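Local coordinates for prophenoloxidase b (PDB 3WKY), which is the hemolymph-type precursor of a crustacean phenoloxidase, a type 3 copper protein that probably oxidises monophenols and o-diphenols, at residues V430-E433 and H434-D437; I545-H548 and S549-S553; K642-I645 and E646-V649. All blocks are in the same frame, centred on the assembly; numbering follows the deposited sequence.

Contact 1 (V430-E433 and H434-D437)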
loop_
_atom_site.group_PDB
_atom_site.type_symbol
_atom_site.label_atom_id
_atom_site.label_comp_id
_atom_site.label_asym_id
_atom_site.label_seq_id
_atom_site.Cartn_x
_atom_site.Cartn_y
_atom_site.Cartn_z
ATOM N N VAL A 430 44.787 -33.005 6.937
ATOM C CA VAL A 430 44.812 -31.825 7.776
ATOM C C VAL A 430 44.919 -32.288 9.223
ATOM O O VAL A 430 44.234 -33.236 9.628
ATOM C CB VAL A 430 43.529 -30.982 7.557
ATOM C CG1 VAL A 430 43.427 -29.865 8.578
ATOM C CG2 VAL A 430 43.515 -30.414 6.144
ATOM N N GLN A 431 45.778 -31.637 10.001
ATOM C CA GLN A 431 45.982 -32.054 11.385
ATOM C C GLN A 431 46.133 -30.883 12.342
ATOM O O GLN A 431 47.062 -30.069 12.232
ATOM C CB GLN A 431 47.191 -32.998 11.509
ATOM C CG GLN A 431 47.501 -33.411 12.954
ATOM C CD GLN A 431 46.401 -34.250 13.579
ATOM O OE1 GLN A 431 45.969 -35.254 13.008
ATOM N NE2 GLN A 431 45.932 -33.836 14.755
ATOM N N GLU A 432 45.219 -30.816 13.296
ATOM C CA GLU A 432 45.265 -29.793 14.316
ATOM C C GLU A 432 46.460 -30.059 15.215
ATOM O O GLU A 432 46.738 -31.205 15.573
ATOM C CB GLU A 432 43.982 -29.825 15.135
ATOM C CG GLU A 432 43.824 -28.655 16.075
ATOM C CD GLU A 432 42.416 -28.539 16.611
ATOM O OE1 GLU A 432 42.004 -29.414 17.406
ATOM O OE2 GLU A 432 41.730 -27.560 16.234
ATOM N N GLU A 433 47.168 -28.994 15.565
ATOM C CA GLU A 433 48.338 -29.097 16.428
ATOM C C GLU A 433 47.916 -29.293 17.884
ATOM O O GLU A 433 46.752 -29.090 18.237
ATOM C CB GLU A 433 49.205 -27.840 16.299
ATOM C CG GLU A 433 50.679 -28.108 15.978
ATOM C CD GLU A 433 50.893 -28.732 14.607
ATOM O OE1 GLU A 433 51.271 -28.005 13.662
ATOM O OE2 GLU A 433 50.693 -29.955 14.468
ATOM N N HIS A 434 48.862 -29.696 18.728
ATOM C CA HIS A 434 48.604 -29.841 20.159
ATOM C C HIS A 434 48.200 -28.507 20.765
ATOM O O HIS A 434 48.861 -27.495 20.537
ATOM C CB HIS A 434 49.850 -30.363 20.886
ATOM C CG HIS A 434 49.768 -30.249 22.379
ATOM N ND1 HIS A 434 50.202 -29.134 23.065
ATOM C CD2 HIS A 434 49.295 -31.105 23.314
ATOM C CE1 HIS A 434 49.998 -29.308 24.358
ATOM N NE2 HIS A 434 49.452 -30.498 24.537
ATOM N N TRP A 435 47.120 -28.500 21.538
ATOM C CA TRP A 435 46.677 -27.269 22.180
ATOM C C TRP A 435 46.190 -27.482 23.610
ATOM O O TRP A 435 46.091 -26.531 24.387
ATOM C CB TRP A 435 45.615 -26.545 21.335
ATOM C CG TRP A 435 44.357 -27.332 21.094
ATOM C CD1 TRP A 435 44.097 -28.166 20.045
ATOM C CD2 TRP A 435 43.179 -27.328 21.906
ATOM N NE1 TRP A 435 42.829 -28.687 20.160
ATOM C CE2 TRP A 435 42.247 -28.189 21.296
ATOM C CE3 TRP A 435 42.821 -26.677 23.093
ATOM C CZ2 TRP A 435 40.983 -28.424 21.837
ATOM C CZ3 TRP A 435 41.572 -26.915 23.630
ATOM C CH2 TRP A 435 40.667 -27.779 23.002
ATOM N N ILE A 436 45.880 -28.725 23.959
ATOM C CA ILE A 436 45.508 -29.033 25.335
ATOM C C ILE A 436 46.045 -30.408 25.744
ATOM O O ILE A 436 45.937 -31.377 24.988
ATOM C CB ILE A 436 43.977 -28.919 25.574
ATOM C CG1 ILE A 436 43.665 -28.975 27.071
ATOM C CG2 ILE A 436 43.204 -29.990 24.796
ATOM C CD1 ILE A 436 42.184 -28.878 27.403
ATOM N N ASP A 437 46.655 -30.479 26.924
ATOM C CA ASP A 437 47.232 -31.731 27.402
ATOM C C ASP A 437 46.190 -32.846 27.433
ATOM O O ASP A 437 45.024 -32.582 27.731
ATOM C CB ASP A 437 47.839 -31.542 28.796
ATOM C CG ASP A 437 49.177 -30.829 28.758
ATOM O OD1 ASP A 437 49.898 -30.977 27.749
ATOM O OD2 ASP A 437 49.508 -30.125 29.738
#
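Glu432 and Trp435 form a local side-chain contact three residues apart, where an edge strand of the Ig-like domain, 424-432, runs out into a loop. This strand belongs to a three-stranded antiparallel sheet, and the indole folds back toward its last residue. Trp435 NE1 gives its hydrogen to Glu432 OE1 at 3.0 Å, but the bond is bent, with an N-H...O angle of 137°. The donor comes from above the carboxylate plane, which stands nearly upright to the indole, the two planes being 83° apart. Glu432 CG lies anti to the backbone N (chi1 -170°) and the chain beyond it is extended, which brings the carboxylate level with the pyrrole edge of the ring. OE1 also binds Ser441 OG and His447 ND1, so three polar groups grip this one buried oxygen and tie the strand end to the following loop and to strand 445-456. The methyl CG2 of Ile436 lies 3.6 Å above one face of the Trp435 ring, displaced toward its rim, and the ring also meets that of Phe449 at a slant. A leucine here, lacking the indole N-H, would probably leave OE1 with one donor fewer and open a gap beside Phe449. At the same ring edge, close to the indole plane, the backbone oxygen of Glu433 lies 3.3 Å from Trp435 CD1.

Contact 2 (I545-H548 and S549-S553). With NAG (2-acetamido-2-deoxy-beta-D-glucopyranose), chain F.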
loop_
_atom_site.group_PDB
_atom_site.type_symbol
_atom_site.label_atom_id
_atom_site.label_comp_id
_atom_site.label_asym_id
_atom_site.label_seq_id
_atom_site.Cartn_x
_atom_site.Cartn_y
_atom_site.Cartn_z
ATOM N N ILE A 545 54.189 -31.763 0.721
ATOM C CA ILE A 545 54.297 -30.339 1.005
ATOM C C ILE A 545 53.423 -30.039 2.215
ATOM O O ILE A 545 52.215 -30.298 2.199
ATOM C CB ILE A 545 53.863 -29.469 -0.189
ATOM C CG1 ILE A 545 54.752 -29.736 -1.404
ATOM C CG2 ILE A 545 53.933 -28.001 0.175
ATOM C CD1 ILE A 545 54.050 -30.460 -2.521
ATOM N N THR A 546 54.048 -29.516 3.265
ATOM C CA THR A 546 53.382 -29.288 4.539
ATOM C C THR A 546 53.363 -27.796 4.831
ATOM O O THR A 546 54.395 -27.129 4.730
ATOM C CB THR A 546 54.129 -29.998 5.682
ATOM O OG1 THR A 546 53.983 -31.416 5.537
ATOM C CG2 THR A 546 53.575 -29.568 7.037
ATOM N N ARG A 547 52.189 -27.270 5.179
ATOM C CA ARG A 547 52.059 -25.867 5.529
ATOM C C ARG A 547 51.418 -25.720 6.891
ATOM O O ARG A 547 50.473 -26.441 7.227
ATOM C CB ARG A 547 51.210 -25.129 4.488
ATOM C CG ARG A 547 51.930 -24.899 3.177
ATOM C CD ARG A 547 52.823 -23.676 3.246
ATOM N NE ARG A 547 52.076 -22.461 2.925
ATOM C CZ ARG A 547 52.630 -21.278 2.679
ATOM N NH1 ARG A 547 53.947 -21.138 2.724
ATOM N NH2 ARG A 547 51.865 -20.231 2.385
ATOM N N HIS A 548 51.929 -24.782 7.681
ATOM C CA HIS A 548 51.373 -24.456 8.995
ATOM C C HIS A 548 50.368 -23.330 8.813
ATOM O O HIS A 548 50.528 -22.504 7.919
ATOM C CB HIS A 548 52.475 -23.980 9.945
ATOM C CG HIS A 548 52.017 -23.784 11.363
ATOM N ND1 HIS A 548 51.342 -22.660 11.780
ATOM C CD2 HIS A 548 52.155 -24.573 12.454
ATOM C CE1 HIS A 548 51.069 -22.766 13.071
ATOM N NE2 HIS A 548 51.556 -23.913 13.504
ATOM N N SER A 549 49.360 -23.287 9.666
ATOM C CA SER A 549 48.311 -22.277 9.522
ATOM C C SER A 549 48.844 -20.847 9.644
ATOM O O SER A 549 48.355 -19.944 8.961
ATOM C CB SER A 549 47.150 -22.569 10.481
ATOM O OG SER A 549 47.557 -22.566 11.839
ATOM N N ASN A 550 49.876 -20.640 10.465
ATOM C CA ASN A 550 50.462 -19.301 10.626
ATOM C C ASN A 550 51.196 -18.832 9.376
ATOM O O ASN A 550 51.579 -17.673 9.286
ATOM C CB ASN A 550 51.434 -19.246 11.813
ATOM C CG ASN A 550 50.741 -19.078 13.150
ATOM O OD1 ASN A 550 49.514 -19.084 13.239
ATOM N ND2 ASN A 550 51.547 -18.939 14.213
ATOM N N GLU A 551 51.408 -19.730 8.414
ATOM C CA GLU A 551 52.094 -19.357 7.182
ATOM C C GLU A 551 51.127 -18.946 6.085
ATOM O O GLU A 551 51.558 -18.565 4.999
ATOM C CB GLU A 551 52.912 -20.537 6.619
ATOM C CG GLU A 551 53.903 -21.179 7.552
ATOM C CD GLU A 551 54.667 -22.302 6.853
ATOM O OE1 GLU A 551 55.691 -22.002 6.206
ATOM O OE2 GLU A 551 54.220 -23.468 6.919
ATOM N N SER A 552 49.828 -19.057 6.348
ATOM C CA SER A 552 48.829 -18.855 5.289
ATOM C C SER A 552 49.007 -17.563 4.502
ATOM O O SER A 552 49.320 -16.515 5.066
ATOM C CB SER A 552 47.414 -18.866 5.859
ATOM O OG SER A 552 46.511 -18.465 4.843
ATOM N N SER A 553 48.765 -17.640 3.197
ATOM C CA SER A 553 48.837 -16.475 2.330
ATOM C C SER A 553 47.883 -15.353 2.747
ATOM O O SER A 553 48.100 -14.189 2.395
ATOM C CB SER A 553 48.507 -16.894 0.904
ATOM O OG SER A 553 47.269 -17.583 0.871
HETATM C C1 NAG F . 50.836 -18.931 15.474
HETATM C C2 NAG F . 51.950 -19.446 16.391
HETATM C C3 NAG F . 51.454 -19.468 17.831
HETATM C C4 NAG F . 51.002 -18.072 18.233
HETATM C C5 NAG F . 50.037 -17.477 17.209
HETATM C C6 NAG F . 49.835 -15.993 17.489
HETATM C C7 NAG F . 53.735 -20.927 15.662
HETATM C C8 NAG F . 54.275 -22.322 15.784
HETATM N N2 NAG F . 52.449 -20.750 15.978
HETATM O O3 NAG F . 52.480 -19.891 18.698
HETATM O O4 NAG F . 50.371 -18.120 19.495
HETATM O O5 NAG F . 50.521 -17.611 15.884
HETATM O O6 NAG F . 50.936 -15.284 16.964
HETATM O O7 NAG F . 54.464 -20.008 15.286
HETATM O O HOH W 1 56.210 -23.262 3.414
#
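The carboxylate of Glu551 reaches back to the backbone of His548, closing the short 3-10 turn 549-551 onto the end of strand 541-548. Packing is tight here: His548 N points almost straight at Glu551 OE2 (2.7 Å, 175°), using the anti lone pair of that oxygen, while Glu551 N returns a bond to His548 O at 3.0 Å. Glu551 CG sits anti to its own carbonyl carbon (chi1 -54°), and the extended chain beyond it runs back past His548 CB. In the modelled conformer of His548, ND1 takes the Asn550 N-H at 2.8 Å in the ring plane, with the imidazole and the Asn550 side chain side by side. Asn550 carries an N-linked glycan through ND2, and its OD1 is held by Arg576.

The other side is looser. The Arg547 guanidinium lays one face over Glu551 CB, 4.0 Å above the plane, but its salt bridge to Glu551 is long, NH1 to OE1 4.0 Å, with no N-H aimed at the oxygen. A water spans the pair instead, accepting from NH1 and donating to OE1, while NE pairs with Asp531. The two oxygens of Glu551 thus have separate duties: OE2 fixes the turn by a direct bond to the backbone, whereas OE1 accepts from the water and feels Arg547 only at long range, so its link to the guanidinium is probably mainly indirect.

Contact 3 (K642-I645 and E646-V649)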
loop_
_atom_site.group_PDB
_atom_site.type_symbol
_atom_site.label_atom_id
_atom_site.label_comp_id
_atom_site.label_asym_id
_atom_site.label_seq_id
_atom_site.Cartn_x
_atom_site.Cartn_y
_atom_site.Cartn_z
ATOM N N LYS A 642 30.361 -28.735 -15.520
ATOM C CA LYS A 642 30.237 -29.748 -14.477
ATOM C C LYS A 642 29.224 -29.319 -13.429
ATOM O O LYS A 642 29.249 -28.171 -12.957
ATOM C CB LYS A 642 31.586 -30.021 -13.806
ATOM C CG LYS A 642 32.641 -30.603 -14.757
ATOM C CD LYS A 642 32.208 -31.969 -15.280
ATOM C CE LYS A 642 33.293 -32.612 -16.145
ATOM N NZ LYS A 642 33.571 -31.830 -17.386
ATOM N N ALA A 643 28.344 -30.243 -13.056
ATOM C CA ALA A 643 27.257 -29.930 -12.128
ATOM C C ALA A 643 27.724 -29.824 -10.682
ATOM O O ALA A 643 27.161 -29.061 -9.910
ATOM C CB ALA A 643 26.144 -30.962 -12.237
ATOM N N THR A 644 28.734 -30.606 -10.308
ATOM C CA THR A 644 29.189 -30.647 -8.919
ATOM C C THR A 644 30.682 -30.370 -8.811
ATOM O O THR A 644 31.414 -30.490 -9.802
ATOM C CB THR A 644 28.865 -32.001 -8.261
ATOM O OG1 THR A 644 29.599 -33.048 -8.916
ATOM C CG2 THR A 644 27.371 -32.299 -8.351
ATOM N N ILE A 645 31.132 -29.978 -7.619
ATOM C CA ILE A 645 32.554 -29.739 -7.408
ATOM C C ILE A 645 33.280 -31.079 -7.512
ATOM O O ILE A 645 34.397 -31.130 -8.005
ATOM C CB ILE A 645 32.853 -29.007 -6.067
ATOM C CG1 ILE A 645 34.334 -28.620 -5.970
ATOM C CG2 ILE A 645 32.388 -29.821 -4.860
ATOM C CD1 ILE A 645 34.776 -27.648 -7.071
ATOM N N GLU A 646 32.617 -32.155 -7.093
ATOM C CA GLU A 646 33.161 -33.511 -7.253
ATOM C C GLU A 646 33.446 -33.850 -8.724
ATOM O O GLU A 646 34.552 -34.303 -9.065
ATOM C CB GLU A 646 32.208 -34.542 -6.633
ATOM C CG GLU A 646 32.099 -34.463 -5.104
ATOM C CD GLU A 646 31.061 -33.454 -4.591
ATOM O OE1 GLU A 646 30.559 -32.610 -5.367
ATOM O OE2 GLU A 646 30.748 -33.507 -3.381
ATOM N N ASP A 647 32.456 -33.640 -9.592
ATOM C CA ASP A 647 32.624 -33.895 -11.024
ATOM C C ASP A 647 33.717 -33.019 -11.617
ATOM O O ASP A 647 34.492 -33.461 -12.465
ATOM C CB ASP A 647 31.320 -33.659 -11.797
ATOM C CG ASP A 647 30.288 -34.750 -11.572
ATOM O OD1 ASP A 647 30.612 -35.774 -10.928
ATOM O OD2 ASP A 647 29.149 -34.581 -12.053
ATOM N N PHE A 648 33.764 -31.766 -11.181
ATOM C CA PHE A 648 34.769 -30.822 -11.664
ATOM C C PHE A 648 36.182 -31.305 -11.353
ATOM O O PHE A 648 37.044 -31.337 -12.225
ATOM C CB PHE A 648 34.528 -29.457 -11.007
ATOM C CG PHE A 648 35.503 -28.385 -11.423
ATOM C CD1 PHE A 648 35.405 -27.787 -12.670
ATOM C CD2 PHE A 648 36.489 -27.947 -10.545
ATOM C CE1 PHE A 648 36.297 -26.785 -13.062
ATOM C CE2 PHE A 648 37.383 -26.941 -10.923
ATOM C CZ PHE A 648 37.282 -26.361 -12.185
ATOM N N VAL A 649 36.412 -31.689 -10.105
ATOM C CA VAL A 649 37.741 -32.071 -9.634
ATOM C C VAL A 649 38.179 -33.401 -10.261
ATOM O O VAL A 649 39.364 -33.629 -10.533
ATOM C CB VAL A 649 37.733 -32.154 -8.086
ATOM C CG1 VAL A 649 38.895 -32.947 -7.553
ATOM C CG2 VAL A 649 37.708 -30.745 -7.471
HETATM O O HOH W 2 28.590 -32.886 -14.170
HETATM O O HOH W 3 28.972 -35.368 -8.238
HETATM O O HOH W 4 28.966 -29.844 -5.602
#
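The hydroxyl of Thr644 is gripped from two sides: OG1 accepts the backbone N-H of Asp647 at 3.0 Å and 163°, and a water lies close by as a second polar neighbour. Thr644 holds the N-cap position of helix 645-650. Its OG1 is placed between the backbone N and the carbonyl carbon (chi1 64°), which turns it over the opening turn toward an amide that has no carbonyl of the helix before it. The carboxylate of Asp647 stands next to the hydroxyl, CG 3.2 Å from Thr644 OG1, yet it does not answer with a bond to Thr644 N, which is buried without any partner in the model. Its OD2 accepts instead from a water that takes the N-H of Ala643. Another water accepts from Ile645 N and donates to Glu646 OE1, so solvent serves part of the first turn. The negative charges of Glu646 and Asp647, in that turn, are likely to interact favourably with the positive end of the helix dipole.

Regular helical bonds then begin, from Phe648 N to Thr644 O and from Val649 N to Ile645 O, both 3.0 Å. On the buried side Ile645 CD1 meets Phe648 CD2 at 3.9 Å, obliquely to the ring, and Ile645 also packs on Leu657 and His591 of neighbouring strands. Lys642 lays its aliphatic stem along Asp647 and Phe648: CG lies 3.8 Å from Phe648 CA and near the edge of the ring, and CD passes 4.0 Å from Asp647 CB. Next to it, Ala643 packs on Lys517 of the second subunit. The arrangement is that of a threonine N-cap at a helix start, with Asp647 at N3 but without the reciprocal bond that a full capping box needs.

All three contacts fall within the family's Ig-like domain and follow one another along the chain without interleaving. Contacts 1 and 2 are close, their centres 15 Å apart, because each sits at the end of an outer strand, 424-432 or 541-548, of one antiparallel sheet with strand 485-493 between them; they touch by packing, Glu433 OE1 to His548 CD2, 3.7 Å in the modelled conformers. Contact 3 stands off, its centre 32 Å from that of contact 1 and 26 Å from that of contact 2. Its helix, 645-650, precedes strand 655-664 of the larger mixed sheet, against which Val430 also packs. They thus mark one end of a small sheet and the helix leading into a larger one.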